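Local coordinates for protein p450 cytochrome, putative (Rippkaea orientalis, PDB 6Y01) that probably binds the molybdenum cofactor and carries it, as a Rossmann-fold Moco carrier protein of the SLOG superfamily, at residues N150-N153 / N154-I158. Sequence-based numbering, arbitrary orientation.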
# COMPACT_ATOMS: atom_id res chain seq x y z
N ASN D 150 6.63 -18.75 -20.81
CA ASN D 150 7.60 -17.93 -21.57
C ASN D 150 8.19 -16.83 -20.67
O ASN D 150 9.43 -16.71 -20.60
CB ASN D 150 6.95 -17.28 -22.79
CG ASN D 150 6.55 -18.27 -23.87
OD1 ASN D 150 6.95 -19.43 -23.84
ND2 ASN D 150 5.77 -17.80 -24.83
N LEU D 151 7.35 -16.09 -19.97
CA LEU D 151 7.80 -14.93 -19.17
C LEU D 151 8.55 -15.36 -17.93
O LEU D 151 9.30 -14.53 -17.38
CB LEU D 151 6.62 -14.03 -18.80
CG LEU D 151 6.02 -13.27 -19.98
CD1 LEU D 151 4.83 -12.48 -19.54
CD2 LEU D 151 7.04 -12.39 -20.68
N SER D 152 8.34 -16.59 -17.46
CA SER D 152 8.97 -17.07 -16.21
C SER D 152 10.16 -17.97 -16.52
O SER D 152 10.70 -18.55 -15.58
CB SER D 152 7.96 -17.80 -15.32
OG SER D 152 7.60 -19.07 -15.86
N ASN D 153 10.52 -18.10 -17.79
CA ASN D 153 11.57 -19.05 -18.23
C ASN D 153 11.25 -20.43 -17.62
O ASN D 153 12.14 -21.08 -17.02
CB ASN D 153 12.96 -18.57 -17.82
CG ASN D 153 14.05 -19.26 -18.61
OD1 ASN D 153 13.81 -19.82 -19.69
ND2 ASN D 153 15.25 -19.22 -18.07
N ASN D 154 10.00 -20.83 -17.77
CA ASN D 154 9.52 -22.19 -17.44
C ASN D 154 9.57 -22.47 -15.94
O ASN D 154 9.63 -23.66 -15.58
CB ASN D 154 10.28 -23.28 -18.20
CG ASN D 154 10.09 -23.14 -19.69
OD1 ASN D 154 8.95 -23.06 -20.15
ND2 ASN D 154 11.19 -23.13 -20.43
N GLN D 155 9.53 -21.44 -15.09
CA GLN D 155 9.52 -21.69 -13.61
C GLN D 155 8.10 -21.99 -13.09
O GLN D 155 7.98 -22.62 -12.09
CB GLN D 155 10.21 -20.53 -12.90
CG GLN D 155 11.68 -20.43 -13.29
CD GLN D 155 12.45 -21.72 -13.06
OE1 GLN D 155 12.53 -22.23 -11.93
NE2 GLN D 155 12.97 -22.31 -14.14
N VAL D 156 7.08 -21.59 -13.78
CA VAL D 156 5.69 -21.90 -13.41
C VAL D 156 5.42 -23.41 -13.55
O VAL D 156 5.95 -24.06 -14.43
CB VAL D 156 4.76 -21.04 -14.27
CG1 VAL D 156 4.72 -21.51 -15.70
CG2 VAL D 156 3.38 -21.00 -13.69
N TRP D 157 4.59 -23.94 -12.68
CA TRP D 157 4.16 -25.36 -12.72
C TRP D 157 2.71 -25.45 -13.18
O TRP D 157 1.92 -24.60 -12.83
CB TRP D 157 4.28 -26.00 -11.34
CG TRP D 157 5.67 -26.44 -11.01
CD1 TRP D 157 6.26 -27.65 -11.29
CD2 TRP D 157 6.60 -25.71 -10.23
NE1 TRP D 157 7.53 -27.68 -10.77
CE2 TRP D 157 7.76 -26.50 -10.12
CE3 TRP D 157 6.56 -24.45 -9.64
CZ2 TRP D 157 8.89 -26.06 -9.43
CZ3 TRP D 157 7.68 -24.01 -8.98
CH2 TRP D 157 8.81 -24.81 -8.85
N ILE D 158 2.40 -26.47 -13.95
CA ILE D 158 1.04 -26.76 -14.44
C ILE D 158 0.55 -28.03 -13.76
O ILE D 158 1.15 -29.08 -13.94
CB ILE D 158 1.00 -26.93 -15.97
CG1 ILE D 158 1.73 -25.78 -16.67
CG2 ILE D 158 -0.44 -27.07 -16.43
CD1 ILE D 158 1.14 -24.46 -16.46
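The carboxamide of Q155 is turned back over the turn to meet the N153 backbone carbonyl: NE2 donates to N153 O at 3.2 Å, and the acceptor lies nearly in the amide plane. The bond is fairly straight at the hydrogen (164°), though NE2 is tilted from the carbonyl plane. A bend at chi2 (-55°) curls the side chain back, bringing CG to 3.1 Å from S152 O on the way, and the rotation about CG-CD presents NE2 to N153 O. As for the second flat group, the backbone carbonyl O of Q155 lies 3.3 Å above one face of the W157 indole, offset toward the rim, while the W157 side chain also packs on L168 and I172 of helix 162-176.

Q155 N donates to S152 O at 3.2 Å across a type I' turn from S152 to Q155; the donor stands above the carbonyl plane, not on a lone pair. A chi1 of 72° sets S152 OG between backbone N and carbonyl carbon, close to two amides. There it accepts weak bonds from Q155 N (3.2 Å) and V156 N (3.3 Å), while its hydroxyl also bonds F148 O, one turn earlier in the helix. The Q155 N-H is thus bifurcated, its branch to OG the more bent. The OG also touches V156 CG1 at 3.8 Å.

N153, with positive phi, ends helix 142-151 in a Schellman motif, and V156 packs on V135 and L137 as the chain enters strand 157-158. A single hydroxyl thus weakly tethers the last helical turn to two successive amides beyond it, helping the S152 O and NE2 bonds and the buried V156 hold the reversal within this beta-alpha-beta unit.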